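Local coordinates for 4-hydroxythreonine-4-phosphate dehydrogenase (Legionella pneumophila subsp. pneumophila, PDB 6XMY), which probably catalyses the metal- and NAD(P)-dependent oxidation of 4-(phosphooxy)-L-threonine, a step in the biosynthesis of pyridoxine 5'-phosphate, at residues A[97-102]-A[126-131]; A[158-163]-A[276-281]; A[284-289]-A[320-325]. One frame throughout, in Å; residues are numbered along the deposited sequence.

Contact 1 (A[97-102]-A[126-131]); sequences AYVMEL and ANINAA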
# COMPACT_ATOMS: atom_id res chain seq x y z
N ALA A 97 8.27 -18.54 -0.01
CA ALA A 97 8.68 -18.38 -1.40
C ALA A 97 7.48 -18.22 -2.32
O ALA A 97 7.54 -17.46 -3.31
CB ALA A 97 9.55 -19.56 -1.83
N TYR A 98 6.37 -18.89 -2.01
CA TYR A 98 5.14 -18.71 -2.76
C TYR A 98 4.67 -17.26 -2.70
O TYR A 98 4.30 -16.67 -3.73
CB TYR A 98 4.08 -19.66 -2.20
CG TYR A 98 2.64 -19.25 -2.41
CD1 TYR A 98 1.97 -19.57 -3.59
CD2 TYR A 98 1.94 -18.57 -1.42
CE1 TYR A 98 0.65 -19.21 -3.77
CE2 TYR A 98 0.62 -18.21 -1.60
CZ TYR A 98 -0.02 -18.54 -2.78
OH TYR A 98 -1.34 -18.19 -2.96
N VAL A 99 4.67 -16.67 -1.50
CA VAL A 99 4.27 -15.27 -1.36
C VAL A 99 5.16 -14.37 -2.21
O VAL A 99 4.68 -13.49 -2.93
CB VAL A 99 4.26 -14.84 0.12
CG1 VAL A 99 4.03 -13.34 0.22
CG2 VAL A 99 3.19 -15.62 0.90
N MET A 100 6.47 -14.60 -2.14
CA MET A 100 7.39 -13.79 -2.93
C MET A 100 7.16 -14.00 -4.42
O MET A 100 7.37 -13.07 -5.20
CB MET A 100 8.84 -14.06 -2.55
CG MET A 100 9.18 -13.67 -1.11
SD MET A 100 8.72 -11.99 -0.63
CE MET A 100 9.67 -11.06 -1.80
N GLU A 101 6.72 -15.20 -4.82
CA GLU A 101 6.40 -15.43 -6.22
C GLU A 101 5.20 -14.60 -6.66
O GLU A 101 5.19 -14.06 -7.77
CB GLU A 101 6.15 -16.92 -6.50
CG GLU A 101 6.13 -17.25 -7.99
CD GLU A 101 7.49 -17.11 -8.64
OE1 GLU A 101 8.50 -17.33 -7.95
OE2 GLU A 101 7.55 -16.77 -9.84
N LEU A 102 4.19 -14.48 -5.80
CA LEU A 102 3.07 -13.60 -6.11
C LEU A 102 3.53 -12.17 -6.34
O LEU A 102 3.09 -11.51 -7.28
CB LEU A 102 2.05 -13.62 -4.96
CG LEU A 102 1.48 -14.97 -4.49
CD1 LEU A 102 0.43 -14.73 -3.40
CD2 LEU A 102 0.89 -15.78 -5.65
N ALA A 126 7.34 -11.18 9.11
CA ALA A 126 8.20 -12.06 9.90
C ALA A 126 8.27 -13.46 9.31
O ALA A 126 9.34 -14.07 9.31
CB ALA A 126 7.75 -12.11 11.35
N ASN A 127 7.14 -14.00 8.83
CA ASN A 127 7.18 -15.33 8.23
C ASN A 127 8.13 -15.38 7.05
O ASN A 127 8.87 -16.36 6.88
CB ASN A 127 5.78 -15.77 7.79
CG ASN A 127 5.74 -17.23 7.34
OD1 ASN A 127 5.37 -17.54 6.20
ND2 ASN A 127 6.12 -18.12 8.23
N ILE A 128 8.14 -14.33 6.23
CA ILE A 128 9.05 -14.28 5.09
C ILE A 128 10.50 -14.24 5.57
O ILE A 128 11.36 -14.98 5.06
CB ILE A 128 8.70 -13.10 4.17
CG1 ILE A 128 7.32 -13.34 3.54
CG2 ILE A 128 9.77 -12.88 3.11
CD1 ILE A 128 6.67 -12.12 2.98
N ASN A 129 10.79 -13.39 6.56
CA ASN A 129 12.14 -13.33 7.10
C ASN A 129 12.53 -14.64 7.78
O ASN A 129 13.69 -15.06 7.70
CB ASN A 129 12.27 -12.15 8.06
CG ASN A 129 12.35 -10.82 7.34
OD1 ASN A 129 13.41 -10.42 6.85
ND2 ASN A 129 11.22 -10.13 7.25
N ALA A 130 11.58 -15.29 8.46
CA ALA A 130 11.89 -16.55 9.14
C ALA A 130 12.31 -17.63 8.15
O ALA A 130 13.09 -18.52 8.50
CB ALA A 130 10.70 -17.01 9.98
N ALA A 131 11.81 -17.55 6.92
CA ALA A 131 12.20 -18.49 5.87
C ALA A 131 13.55 -18.16 5.26
O ALA A 131 14.01 -18.91 4.40
CB ALA A 131 11.14 -18.51 4.78

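Contact 2 (A[158-163]-A[276-281]); sequences SQMKVA and KYAGFN. With NAD (nicotinamide-adenine-dinucleotide), chain B.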
# COMPACT_ATOMS: atom_id res chain seq x y z
N SER A 158 -10.72 9.47 2.80
CA SER A 158 -11.41 10.74 2.58
C SER A 158 -10.97 11.81 3.58
O SER A 158 -11.00 13.00 3.25
CB SER A 158 -12.92 10.54 2.63
OG SER A 158 -13.35 10.30 3.95
N GLN A 159 -10.54 11.41 4.78
CA GLN A 159 -10.18 12.40 5.80
C GLN A 159 -8.82 13.02 5.51
O GLN A 159 -8.61 14.22 5.77
CB GLN A 159 -10.16 11.75 7.18
CG GLN A 159 -11.52 11.33 7.73
CD GLN A 159 -11.94 9.93 7.29
OE1 GLN A 159 -11.30 9.31 6.44
NE2 GLN A 159 -13.02 9.43 7.89
N MET A 160 -7.88 12.24 4.98
CA MET A 160 -6.51 12.73 4.89
C MET A 160 -5.68 11.79 4.04
O MET A 160 -6.03 10.63 3.82
CB MET A 160 -5.88 12.86 6.28
CG MET A 160 -5.78 11.52 7.02
SD MET A 160 -5.13 11.65 8.69
CE MET A 160 -6.47 12.51 9.51
N LYS A 161 -4.55 12.32 3.58
CA LYS A 161 -3.49 11.53 2.98
C LYS A 161 -2.26 11.72 3.85
O LYS A 161 -1.95 12.85 4.26
CB LYS A 161 -3.20 12.02 1.56
CG LYS A 161 -4.34 11.80 0.57
CD LYS A 161 -3.94 12.31 -0.80
CE LYS A 161 -5.00 12.00 -1.86
NZ LYS A 161 -6.32 12.64 -1.55
N VAL A 162 -1.55 10.63 4.15
CA VAL A 162 -0.34 10.68 4.96
C VAL A 162 0.76 9.93 4.22
O VAL A 162 0.65 8.71 4.01
CB VAL A 162 -0.54 10.09 6.36
CG1 VAL A 162 0.80 10.08 7.10
CG2 VAL A 162 -1.57 10.90 7.14
N ALA A 163 1.80 10.65 3.81
CA ALA A 163 2.98 10.05 3.21
C ALA A 163 4.08 9.99 4.26
O ALA A 163 4.17 10.85 5.13
CB ALA A 163 3.46 10.89 2.03
N LYS A 276 -5.25 5.57 10.56
CA LYS A 276 -6.05 4.36 10.72
C LYS A 276 -7.16 4.55 11.73
O LYS A 276 -8.24 3.97 11.58
CB LYS A 276 -5.15 3.17 11.06
CG LYS A 276 -4.22 2.79 9.91
CD LYS A 276 -3.50 1.48 10.16
CE LYS A 276 -2.47 1.21 9.09
NZ LYS A 276 -1.91 -0.16 9.24
N TYR A 277 -6.94 5.38 12.75
CA TYR A 277 -8.02 5.68 13.68
C TYR A 277 -9.18 6.34 12.95
O TYR A 277 -10.35 6.01 13.19
CB TYR A 277 -7.50 6.58 14.80
CG TYR A 277 -8.51 6.85 15.88
CD1 TYR A 277 -8.71 5.92 16.91
CD2 TYR A 277 -9.26 8.01 15.88
CE1 TYR A 277 -9.64 6.16 17.91
CE2 TYR A 277 -10.18 8.26 16.88
CZ TYR A 277 -10.37 7.33 17.89
OH TYR A 277 -11.29 7.57 18.89
N ALA A 278 -8.87 7.26 12.03
CA ALA A 278 -9.91 7.96 11.29
C ALA A 278 -10.54 7.10 10.20
O ALA A 278 -11.75 7.21 9.96
CB ALA A 278 -9.33 9.23 10.66
N GLY A 279 -9.77 6.25 9.53
CA GLY A 279 -10.28 5.61 8.33
C GLY A 279 -9.86 4.19 8.03
O GLY A 279 -9.80 3.80 6.87
N PHE A 280 -9.63 3.39 9.08
CA PHE A 280 -9.10 2.03 8.92
C PHE A 280 -9.81 1.22 7.84
O PHE A 280 -9.16 0.56 7.03
CB PHE A 280 -9.21 1.30 10.27
CG PHE A 280 -8.53 -0.04 10.31
CD1 PHE A 280 -9.23 -1.17 10.70
CD2 PHE A 280 -7.19 -0.16 9.99
CE1 PHE A 280 -8.61 -2.40 10.76
CE2 PHE A 280 -6.56 -1.39 10.05
CZ PHE A 280 -7.27 -2.51 10.43
N ASN A 281 -11.14 1.25 7.81
CA ASN A 281 -11.89 0.39 6.89
C ASN A 281 -12.12 1.00 5.52
O ASN A 281 -12.82 0.41 4.69
CB ASN A 281 -13.19 -0.09 7.53
CG ASN A 281 -12.95 -0.94 8.75
OD1 ASN A 281 -12.22 -1.92 8.70
ND2 ASN A 281 -13.55 -0.55 9.86
PA NAD B . -3.00 -6.51 11.49
O1A NAD B . -2.82 -7.96 11.09
O2A NAD B . -3.80 -5.43 10.78
O5B NAD B . -3.80 -6.74 13.00
C5B NAD B . -4.09 -5.51 13.63
C4B NAD B . -5.51 -5.54 14.21
O4B NAD B . -6.45 -5.23 13.14
C3B NAD B . -5.83 -6.98 14.71
O3B NAD B . -6.63 -6.80 15.87
C2B NAD B . -6.60 -7.59 13.51
O2B NAD B . -7.54 -8.56 13.89
C1B NAD B . -7.36 -6.33 12.99
N9A NAD B . -7.61 -6.36 11.55
C8A NAD B . -6.70 -6.30 10.48
N7A NAD B . -7.30 -6.34 9.30
C5A NAD B . -8.66 -6.40 9.59
C6A NAD B . -9.80 -6.47 8.78
N6A NAD B . -9.68 -6.44 7.42
N1A NAD B . -11.05 -6.53 9.34
C2A NAD B . -11.11 -6.54 10.71
N3A NAD B . -10.11 -6.49 11.61
C4A NAD B . -8.88 -6.42 11.00
O3 NAD B . -1.48 -5.97 11.67
PN NAD B . -0.39 -6.39 12.75
O1N NAD B . 0.48 -5.22 13.14
O2N NAD B . -0.94 -7.45 13.65
O5D NAD B . 0.79 -7.30 11.79
C5D NAD B . 0.35 -8.53 11.31
C4D NAD B . 1.21 -8.87 10.09
O4D NAD B . 0.69 -8.11 8.97
C3D NAD B . 2.69 -8.39 10.31
O3D NAD B . 3.49 -9.34 9.67
C2D NAD B . 2.72 -7.04 9.56
O2D NAD B . 3.97 -6.70 9.01
C1D NAD B . 1.80 -7.44 8.38
N1N NAD B . 1.24 -6.23 7.68
C2N NAD B . 1.24 -6.29 6.31
C3N NAD B . 0.73 -5.22 5.56
C7N NAD B . 0.77 -5.40 4.09
O7N NAD B . 1.17 -6.45 3.58
N7N NAD B . 0.30 -4.35 3.33
C4N NAD B . 0.22 -4.09 6.21
C5N NAD B . 0.22 -4.07 7.62
C6N NAD B . 0.75 -5.15 8.35

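Contact 3 (A[284-289]-A[320-325]); sequences VNITLG and VKMAKD. With SO4 (sulfate ion), chain C.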
# COMPACT_ATOMS: atom_id res chain seq x y z
N VAL A 284 -6.39 3.27 1.91
CA VAL A 284 -5.61 2.55 0.92
C VAL A 284 -4.15 2.96 1.07
O VAL A 284 -3.85 4.15 1.23
CB VAL A 284 -6.09 2.90 -0.50
CG1 VAL A 284 -5.22 2.21 -1.57
CG2 VAL A 284 -7.56 2.53 -0.67
N ASN A 285 -3.26 1.98 1.03
CA ASN A 285 -1.83 2.22 0.96
C ASN A 285 -1.47 2.21 -0.52
O ASN A 285 -1.69 1.20 -1.21
CB ASN A 285 -1.09 1.13 1.74
CG ASN A 285 0.40 1.03 1.42
OD1 ASN A 285 0.99 1.92 0.80
ND2 ASN A 285 1.00 -0.07 1.86
N ILE A 286 -1.01 3.34 -1.03
CA ILE A 286 -0.61 3.45 -2.42
C ILE A 286 0.88 3.77 -2.48
O ILE A 286 1.36 4.64 -1.74
CB ILE A 286 -1.46 4.48 -3.19
CG1 ILE A 286 -0.98 4.55 -4.64
CG2 ILE A 286 -1.41 5.84 -2.55
CD1 ILE A 286 -1.90 5.29 -5.48
N THR A 287 1.60 3.07 -3.35
CA THR A 287 3.02 3.32 -3.53
C THR A 287 3.21 4.30 -4.68
O THR A 287 2.73 4.06 -5.80
CB THR A 287 3.78 2.02 -3.83
OG1 THR A 287 3.57 1.09 -2.77
CG2 THR A 287 5.26 2.31 -3.98
N LEU A 288 3.89 5.41 -4.40
CA LEU A 288 4.17 6.43 -5.41
C LEU A 288 5.59 6.27 -5.93
O LEU A 288 6.52 6.03 -5.15
CB LEU A 288 4.02 7.82 -4.79
CG LEU A 288 2.76 8.03 -3.96
CD1 LEU A 288 2.78 9.43 -3.37
CD2 LEU A 288 1.49 7.77 -4.77
N GLY A 289 5.75 6.43 -7.24
CA GLY A 289 7.07 6.46 -7.85
C GLY A 289 7.46 5.23 -8.65
O GLY A 289 8.57 5.20 -9.20
N VAL A 320 -8.89 -1.73 -4.52
CA VAL A 320 -9.20 -2.11 -5.89
C VAL A 320 -9.82 -0.94 -6.64
O VAL A 320 -9.46 -0.66 -7.79
CB VAL A 320 -10.12 -3.35 -5.89
CG1 VAL A 320 -10.57 -3.67 -7.32
CG2 VAL A 320 -9.40 -4.56 -5.28
N LYS A 321 -10.75 -0.23 -6.00
CA LYS A 321 -11.39 0.89 -6.68
C LYS A 321 -10.39 2.00 -6.98
O LYS A 321 -10.43 2.61 -8.06
CB LYS A 321 -12.57 1.40 -5.86
CG LYS A 321 -13.74 0.43 -5.87
CD LYS A 321 -14.84 0.85 -4.91
CE LYS A 321 -15.60 -0.37 -4.41
NZ LYS A 321 -16.84 -0.01 -3.66
N MET A 322 -9.46 2.26 -6.06
CA MET A 322 -8.46 3.29 -6.33
C MET A 322 -7.54 2.88 -7.48
O MET A 322 -7.23 3.71 -8.35
CB MET A 322 -7.65 3.60 -5.07
CG MET A 322 -6.61 4.67 -5.29
SD MET A 322 -5.74 5.16 -3.80
CE MET A 322 -7.09 5.83 -2.83
N ALA A 323 -7.11 1.62 -7.50
CA ALA A 323 -6.28 1.15 -8.60
C ALA A 323 -7.03 1.25 -9.92
O ALA A 323 -6.46 1.69 -10.94
CB ALA A 323 -5.82 -0.28 -8.33
N LYS A 324 -8.31 0.87 -9.93
CA LYS A 324 -9.12 1.01 -11.14
C LYS A 324 -9.20 2.46 -11.58
O LYS A 324 -9.03 2.77 -12.77
CB LYS A 324 -10.53 0.47 -10.88
CG LYS A 324 -11.49 0.64 -12.05
CD LYS A 324 -12.90 0.22 -11.66
CE LYS A 324 -13.96 0.90 -12.51
NZ LYS A 324 -15.32 0.61 -11.97
N ASP A 325 -9.45 3.38 -10.64
CA ASP A 325 -9.59 4.79 -10.99
C ASP A 325 -8.29 5.33 -11.57
O ASP A 325 -8.31 6.11 -12.53
CB ASP A 325 -10.02 5.59 -9.77
CG ASP A 325 -11.47 5.35 -9.39
OD1 ASP A 325 -12.22 4.77 -10.20
OD2 ASP A 325 -11.86 5.75 -8.27
S SO4 C . 4.10 -2.43 2.51
O1 SO4 C . 3.21 -1.95 1.45
O2 SO4 C . 4.14 -3.89 2.46
O3 SO4 C . 5.44 -1.93 2.25
O4 SO4 C . 3.65 -2.02 3.85

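Contact 1 (A[97-102]-A[126-131])
Helices 96-111 and 125-130 meet through side chains alone: V99 and M100, neighbours on one helix, face I128 on the other, and the CA atoms of V99 and I128 stay 8.1 Å apart. I128 points at the other helix, and each of its two branches has a partner. Its CG1 branch runs out to CD1, which comes within 4.0 Å of V99 CG1; the two side chains cross at about a right angle. With CG1 anti to the backbone N (chi1 172°), this is the V99 methyl that meets the isoleucine. The short branch, CG2, lies 4.0 Å from M100 SD. That sulfur also reaches I128 CD1, at 4.2 Å, so it sits against both methyl ends of the isoleucine. M100 gets there by folding: its chain bends at chi2 (-51°) and again at chi3 (-60°), which keeps the thioether close to its own helix. I128 was modelled in two conformers, and these distances belong to one of them. V99 also touches P19 and V123, and the backbone N of V123 is hydrogen-bonded to NAD. The contact thus lies close to the cofactor pocket, with the I128 side chain about 8 Å from the dinucleotide at the nearest. No hydrogen bond or charge joins the two segments; with V99 and I128 buried and M100 partly exposed, the interface rests on van der Waals contact of methyl groups and one thioether.

Contact 2 (A[158-163]-A[276-281])
The carboxamide of Q159 comes up to the backbone carbonyl of A278 without bonding to it: NE2 of Q159 is 3.3 Å from O of A278, but the N-H is badly aimed. In this enzyme of the isocitrate/isopropylmalate dehydrogenase-like fold, the contact joins the turn of the beta-hairpin formed by strands 152-156 and 161-164 to the C-terminal part of helix 268-279. A bend at chi2 (87°) folds the Q159 chain over the helix, with CG passing 4.2 Å from A278 CB and OE1 coming 4.3 Å from G279 CA. M160 adds a looser apolar touch, its CE 4.5 Å from A278 CB, and the M160 side chain also touches V274 and L275 of the same helix and Y263. Beyond the contact, S158 N is hydrogen-bonded to E282 OE2, a second tie between the turn and the chain that follows the helix. The helix has a place in the active site: H268, at its start, is a zinc ligand, and K276, a predicted substrate-binding residue, hydrogen-bonds through NZ to D298 O. F280 follows K276 by four residues; its CG is anti to the backbone N (chi1 -172°), which carries the phenyl group away from the hairpin and into the NAD pocket. The phenyl stands nearly perpendicular to the adenine, its rim directed at the purine: CE1 of F280 is 4.0 Å from NAD C4A, and CZ of F280 is 3.8 Å from NAD C8A.

Contact 3 (A[284-289]-A[320-325])
On strand 284-288, one of the strands of the alpha/beta core, V284 and I286 pack against M322 of helix 314-328 while N285 between them points the other way, toward the predicted substrate site. M322 reaches the strand with an extended chain, CG anti to the backbone N (chi1 -179°), and then turns at chi3 (-63°). The turn lays its thioether along V284: SD is 3.7 Å from V284 CG1, and CE lies 3.9 Å from V284 CB. These two side chains slide past each other in opposite directions. The I286 side chain crosses that of M322 at about a right angle, with I286 CD1 4.2 Å from M322 SD, so one methionine covers two successive residues on this side of the strand. Nothing polar is exchanged between the two segments. On the other side, N285 ND2 donates a bent hydrogen bond to O1 of a sulfate ion, 2.9 Å long with an N-H...O angle of 133°. T139 OG1, the backbone N of H138 and R294 NH2 hold the same anion. All four of these residues are predicted to bind substrate, so the sulfate, probably from the crystallisation liquor, may mark where the phosphate of 4-(phosphooxy)-L-threonine sits. Strands 152-156 and 294-297 flank strand 284-288, joined to it by backbone hydrogen bonds, and R294 NH1 is also bonded to T287 OG1. This is helix-on-sheet packing in the alpha/beta core of the PdxA family, a member of the isocitrate/isopropylmalate dehydrogenase clan, with N285 of the same strand at the predicted substrate site.

Followed from the N terminus, the three contacts come in series; none nests in or crosses another. Contact 1 closes a short loop of 23 residues that takes in strand 117-120 and brings two helices together beside the cofactor. Contact 2 spans much more chain, 112 residues, joining the hairpin turn before strand 161-164 to helix 268-279. The chain then runs almost directly into strand 284-288, where contact 3 opens; it closes 30 residues later on helix 314-328. Contacts 2 and 3 have centres 14 Å apart, with strand 152-156 lying between their two strands, whereas contacts 1 and 2 lie on opposite sides of the chain's centre.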